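Local coordinates for protein 5-carboxymethyl-2-hydroxymuconate delta-isomerase (Bordetella bronchiseptica, PDB 4JJ9) that probably isomerises 5-carboxymethyl-2-hydroxymuconate in the homoprotocatechuate catabolic pathway, working as a trimer of alpha-beta subunits, at residues G41-G46 against A127-L132; F98-L103 against G139-I144. One frame throughout, in Å; residues are numbered along the deposited sequence.

Interaction 1: residues G41-G46 against A127-L132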
loop_
_atom_site.group_PDB
_atom_site.type_symbol
_atom_site.label_atom_id
_atom_site.label_comp_id
_atom_site.label_asym_id
_atom_site.label_seq_id
_atom_site.Cartn_x
_atom_site.Cartn_y
_atom_site.Cartn_z
ATOM N N GLY A 41 -4.060 17.362 4.703
ATOM C CA GLY A 41 -2.793 17.673 5.372
ATOM C C GLY A 41 -3.010 17.934 6.854
ATOM O O GLY A 41 -2.252 17.462 7.692
ATOM N N ALA A 42 -4.060 18.689 7.173
ATOM C CA ALA A 42 -4.397 18.979 8.564
ATOM C C ALA A 42 -4.794 17.703 9.307
ATOM O O ALA A 42 -4.485 17.553 10.491
ATOM C CB ALA A 42 -5.514 20.008 8.636
ATOM N N VAL A 43 -5.461 16.784 8.606
ATOM C CA VAL A 43 -5.809 15.481 9.186
ATOM C C VAL A 43 -4.538 14.694 9.525
ATOM O O VAL A 43 -4.419 14.134 10.620
ATOM C CB VAL A 43 -6.754 14.658 8.270
ATOM C CG1 VAL A 43 -6.957 13.249 8.822
ATOM C CG2 VAL A 43 -8.108 15.360 8.122
ATOM N N CYS A 44 -3.581 14.681 8.597
ATOM C CA CYS A 44 -2.307 13.988 8.829
ATOM C C CYS A 44 -1.588 14.548 10.053
ATOM O O CYS A 44 -1.104 13.789 10.897
ATOM C CB CYS A 44 -1.397 14.071 7.604
ATOM S SG CYS A 44 -1.945 13.083 6.179
ATOM N N ARG A 45 -1.545 15.876 10.155
ATOM C CA ARG A 45 -0.887 16.536 11.290
ATOM C C ARG A 45 -1.569 16.189 12.600
ATOM O O ARG A 45 -0.902 15.878 13.594
ATOM C CB ARG A 45 -0.834 18.058 11.097
ATOM C CG ARG A 45 0.109 18.502 9.990
ATOM C CD ARG A 45 0.318 20.023 9.977
ATOM N NE ARG A 45 -0.862 20.782 9.541
ATOM C CZ ARG A 45 -1.241 20.948 8.275
ATOM N NH1 ARG A 45 -0.558 20.396 7.279
ATOM N NH2 ARG A 45 -2.323 21.661 8.002
ATOM N N GLY A 46 -2.901 16.224 12.596
ATOM C CA GLY A 46 -3.689 15.879 13.778
ATOM C C GLY A 46 -3.469 14.448 14.237
ATOM O O GLY A 46 -3.426 14.171 15.440
ATOM N N ALA A 127 -12.601 12.561 15.444
ATOM C CA ALA A 127 -12.680 14.011 15.661
ATOM C C ALA A 127 -12.260 14.812 14.431
ATOM O O ALA A 127 -12.913 15.797 14.078
ATOM C CB ALA A 127 -11.852 14.417 16.867
ATOM N N LEU A 128 -11.182 14.383 13.778
ATOM C CA LEU A 128 -10.632 15.104 12.636
ATOM C C LEU A 128 -11.472 14.944 11.381
ATOM O O LEU A 128 -11.520 15.848 10.547
ATOM C CB LEU A 128 -9.197 14.654 12.346
ATOM C CG LEU A 128 -8.130 15.082 13.362
ATOM C CD1 LEU A 128 -6.937 14.139 13.268
ATOM C CD2 LEU A 128 -7.707 16.546 13.157
ATOM N N LEU A 129 -12.120 13.789 11.248
ATOM C CA LEU A 129 -12.912 13.500 10.057
ATOM C C LEU A 129 -14.414 13.748 10.226
ATOM O O LEU A 129 -15.181 13.529 9.293
ATOM C CB LEU A 129 -12.629 12.079 9.556
ATOM C CG LEU A 129 -11.167 11.770 9.208
ATOM C CD1 LEU A 129 -10.943 10.269 9.104
ATOM C CD2 LEU A 129 -10.719 12.472 7.930
ATOM N N ALA A 130 -14.825 14.231 11.400
ATOM C CA ALA A 130 -16.244 14.502 11.692
ATOM C C ALA A 130 -16.959 15.483 10.735
ATOM O O ALA A 130 -18.104 15.222 10.336
ATOM C CB ALA A 130 -16.424 14.938 13.149
ATOM N N PRO A 131 -16.308 16.612 10.371
ATOM C CA PRO A 131 -16.938 17.530 9.410
ATOM C C PRO A 131 -17.298 16.876 8.074
ATOM O O PRO A 131 -18.257 17.295 7.432
ATOM C CB PRO A 131 -15.860 18.598 9.198
ATOM C CG PRO A 131 -15.135 18.628 10.500
ATOM C CD PRO A 131 -15.067 17.191 10.927
ATOM N N LEU A 132 -16.527 15.864 7.672
ATOM C CA LEU A 132 -16.797 15.081 6.470
ATOM C C LEU A 132 -18.197 14.466 6.514
ATOM O O LEU A 132 -18.947 14.504 5.533
ATOM C CB LEU A 132 -15.761 13.960 6.372
ATOM C CG LEU A 132 -15.072 13.547 5.079
ATOM C CD1 LEU A 132 -14.469 14.740 4.379
ATOM C CD2 LEU A 132 -13.990 12.532 5.403
#

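Interaction 2: residues F98-L103 against G139-I144. With SO4 (sulfate ion), chain G.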
loop_
_atom_site.group_PDB
_atom_site.type_symbol
_atom_site.label_atom_id
_atom_site.label_comp_id
_atom_site.label_asym_id
_atom_site.label_seq_id
_atom_site.Cartn_x
_atom_site.Cartn_y
_atom_site.Cartn_z
ATOM N N PHE A 98 -14.841 7.260 0.927
ATOM C CA PHE A 98 -14.296 6.245 1.835
ATOM C C PHE A 98 -12.893 6.674 2.215
ATOM O O PHE A 98 -12.170 7.223 1.387
ATOM C CB PHE A 98 -14.272 4.835 1.194
ATOM C CG PHE A 98 -14.436 3.700 2.198
ATOM C CD1 PHE A 98 -13.404 3.359 3.072
ATOM C CD2 PHE A 98 -15.634 2.975 2.262
ATOM C CE1 PHE A 98 -13.569 2.335 4.012
ATOM C CE2 PHE A 98 -15.807 1.942 3.188
ATOM C CZ PHE A 98 -14.772 1.626 4.071
ATOM N N ALA A 99 -12.531 6.468 3.480
ATOM C CA ALA A 99 -11.129 6.556 3.904
ATOM C C ALA A 99 -10.756 5.307 4.701
ATOM O O ALA A 99 -11.508 4.864 5.578
ATOM C CB ALA A 99 -10.861 7.828 4.715
ATOM N N TYR A 100 -9.618 4.718 4.339
ATOM C CA TYR A 100 -9.064 3.550 5.021
ATOM C C TYR A 100 -7.738 3.948 5.648
ATOM O O TYR A 100 -6.810 4.358 4.941
ATOM C CB TYR A 100 -8.844 2.389 4.029
ATOM C CG TYR A 100 -8.105 1.214 4.645
ATOM C CD1 TYR A 100 -8.685 0.467 5.672
ATOM C CD2 TYR A 100 -6.797 0.889 4.243
ATOM C CE1 TYR A 100 -8.011 -0.603 6.264
ATOM C CE2 TYR A 100 -6.114 -0.189 4.829
ATOM C CZ TYR A 100 -6.725 -0.919 5.836
ATOM O OH TYR A 100 -6.065 -1.978 6.428
ATOM N N LEU A 101 -7.650 3.836 6.974
ATOM C CA LEU A 101 -6.451 4.225 7.722
ATOM C C LEU A 101 -5.775 2.967 8.252
ATOM O O LEU A 101 -6.426 2.098 8.833
ATOM C CB LEU A 101 -6.823 5.143 8.902
ATOM C CG LEU A 101 -7.369 6.558 8.655
ATOM C CD1 LEU A 101 -8.748 6.495 8.003
ATOM C CD2 LEU A 101 -7.455 7.276 9.992
ATOM N N ASN A 102 -4.469 2.854 8.026
ATOM C CA ASN A 102 -3.738 1.680 8.463
ATOM C C ASN A 102 -2.478 2.115 9.186
ATOM O O ASN A 102 -1.640 2.809 8.609
ATOM C CB ASN A 102 -3.400 0.789 7.255
ATOM C CG ASN A 102 -2.637 -0.471 7.642
ATOM O OD1 ASN A 102 -1.439 -0.416 7.928
ATOM N ND2 ASN A 102 -3.316 -1.611 7.618
ATOM N N LEU A 103 -2.366 1.728 10.454
ATOM C CA LEU A 103 -1.136 1.937 11.215
ATOM C C LEU A 103 -0.354 0.637 11.226
ATOM O O LEU A 103 -0.892 -0.413 11.600
ATOM C CB LEU A 103 -1.449 2.358 12.659
ATOM C CG LEU A 103 -0.217 2.465 13.576
ATOM C CD1 LEU A 103 0.737 3.548 13.087
ATOM C CD2 LEU A 103 -0.628 2.726 15.016
ATOM N N GLY A 139 -17.559 6.018 4.253
ATOM C CA GLY A 139 -17.096 4.859 5.028
ATOM C C GLY A 139 -15.733 5.183 5.626
ATOM O O GLY A 139 -14.892 5.786 4.956
ATOM N N LEU A 140 -15.538 4.853 6.902
ATOM C CA LEU A 140 -14.273 5.145 7.592
ATOM C C LEU A 140 -13.848 3.929 8.403
ATOM O O LEU A 140 -14.583 3.472 9.287
ATOM C CB LEU A 140 -14.393 6.387 8.502
ATOM C CG LEU A 140 -14.766 7.752 7.899
ATOM C CD1 LEU A 140 -15.044 8.803 8.979
ATOM C CD2 LEU A 140 -13.663 8.243 6.964
ATOM N N THR A 141 -12.660 3.413 8.090
ATOM C CA THR A 141 -12.129 2.208 8.716
ATOM C C THR A 141 -10.689 2.463 9.147
ATOM O O THR A 141 -9.930 3.090 8.420
ATOM C CB THR A 141 -12.182 1.013 7.740
ATOM O OG1 THR A 141 -13.555 0.690 7.475
ATOM C CG2 THR A 141 -11.493 -0.223 8.322
ATOM N N PHE A 142 -10.341 2.007 10.347
ATOM C CA PHE A 142 -8.973 2.101 10.858
ATOM C C PHE A 142 -8.525 0.736 11.364
ATOM O O PHE A 142 -9.239 0.077 12.123
ATOM C CB PHE A 142 -8.896 3.161 11.967
ATOM C CG PHE A 142 -7.611 3.138 12.764
ATOM C CD1 PHE A 142 -6.368 3.247 12.135
ATOM C CD2 PHE A 142 -7.649 3.051 14.155
ATOM C CE1 PHE A 142 -5.188 3.226 12.874
ATOM C CE2 PHE A 142 -6.469 3.043 14.905
ATOM C CZ PHE A 142 -5.241 3.131 14.263
ATOM N N GLN A 143 -7.334 0.310 10.937
ATOM C CA GLN A 143 -6.773 -0.975 11.367
ATOM C C GLN A 143 -5.341 -0.774 11.799
ATOM O O GLN A 143 -4.647 0.078 11.253
ATOM C CB GLN A 143 -6.817 -2.012 10.237
ATOM C CG GLN A 143 -8.236 -2.379 9.803
ATOM C CD GLN A 143 -8.285 -3.530 8.806
ATOM O OE1 GLN A 143 -7.590 -3.531 7.792
ATOM N NE2 GLN A 143 -9.138 -4.504 9.085
ATOM N N ILE A 144 -4.914 -1.557 12.785
ATOM C CA ILE A 144 -3.502 -1.600 13.167
ATOM C C ILE A 144 -2.942 -2.971 12.834
ATOM O O ILE A 144 -3.484 -3.979 13.275
ATOM C CB ILE A 144 -3.286 -1.349 14.669
ATOM C CG1 ILE A 144 -3.735 0.055 15.052
ATOM C CG2 ILE A 144 -1.814 -1.518 15.019
ATOM C CD1 ILE A 144 -3.647 0.308 16.568
HETATM S S SO4 G . -18.885 2.691 7.699
HETATM O O1 SO4 G . -19.949 3.655 7.526
HETATM O O2 SO4 G . -18.680 2.016 6.409
HETATM O O3 SO4 G . -19.221 1.693 8.719
HETATM O O4 SO4 G . -17.660 3.375 8.121
#

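Interaction 1: residues G41-G46 against A127-L132
Val-43 meets Leu-129 through both of its methyls, because its first torsion (chi1 173°) sets CG1 anti to the backbone N and CG2 anti to the carbonyl carbon, which turns both methyls to the Leu-129 side chain. Leu-128 has its CG anti to its own carbonyl carbon (chi1 -71°), which sends the isobutyl group over to the other backbone. The Val-43 and Leu-129 side chains cross at about a right angle. A single methyl, Leu-129 CD2, sits against the valine fork, 3.9 Å from Val-43 CG2 and equally far from CG1.

Leu-128 uses its tip differently, resting on main chain instead of on another side chain. Its CD1 lies 3.6 Å from Gly-46 C and 3.7 Å from Val-43 O, while CD2 comes within 4.1 Å of Gly-46 CA. The leucine methyls thus lie directly against the main chain at Gly-46, which has no side chain. The contact is apolar and modest, burying 202 Å² in all, and the short axes stay 10.1 Å apart at their closest approach.

Beneath the contact, Leu-129 also packs on Phe-155 of the third subunit. Cys-44, which points away from helix 111-135, touches Val-70 and Ala-72 of strand 69-80. With segment directions 156° apart, the pair is a nearly antiparallel helix-helix packing, and it belongs to the helical layer over one face of the sheet in this two-layer alpha-beta fold.

Interaction 2: residues F98-L103 against G139-I144
Phe-98 lays one ring face over Gly-139, whose CA stands 3.8 Å from the ring centroid and 20° off its normal, a CH-pi contact. Gly-139, having no side chain, presents its CA straight to the ring. The same phenyl group turns its edge to Thr-141, with CZ 3.7 Å from OG1. Further along this face of the sheet, the Tyr-100 ring receives Thr-141 CG2 at its edge and then crosses Gln-143 at about a right angle, ring and amide planes 71° apart. Tyr-100 OH donates to Gln-143 OE1 at 2.6 Å, lying in the carbonyl plane on a lone pair. Asn-102 ND2 donates an N-H to Tyr-100 OH, 3.0 Å away and close to the plane of its amide, and also hydrogen-bonds Asp-145 OD2, just beyond the segment.

The other face is apolar. Ala-99 CB touches Leu-140 CD2, and the Phe-142 ring, its CG anti to the backbone N (chi1 168°), offers its edge to Leu-103 CB at 3.8 Å. Leu-103 and Ile-144 lie side by side, pointing the same way. Helices 111-135 and 40-51 cover this face, with Ile-121 against both Leu-103 and Phe-142.

Five backbone hydrogen bonds join the parallel strands, from Ala-99 N to Gly-139 O at one end to Leu-103 N to Gln-143 O at the other. Residues 141-144 continue the sheet antiparallel into the third subunit, where Asp-152 OD1 of that subunit accepts from Gln-143 NE2. Leu-140 N binds a sulfate, probably from the crystallisation liquor, which is also held by Gly-156 N and His-159 N of the third subunit. The chemistry is thus divided: apolar packing toward the helices, and on the other face a directed asparagine-tyrosine-glutamine chain that fixes the phenol hydroxyl as both donor and acceptor.

From the N terminus, the chain passes first through 41-46 on helix 40-51, then through 98-103 on strand 97-105. It next enters helix 111-135, where 127-132 closes interaction 1 across 80 intervening residues. Strand 138-146 follows, and 139-144 closes interaction 2 over a shorter loop of 35 residues. The segments alternate, so the two closures cross instead of nesting. Interaction 2 joins the parallel strands of a beta-alpha-beta unit, whose connecting helix supplies the second half of interaction 1. The contacts meet directly where Leu-129 CD1 lies 4.0 Å from Leu-140 CD2, tying the helical layer to the sheet.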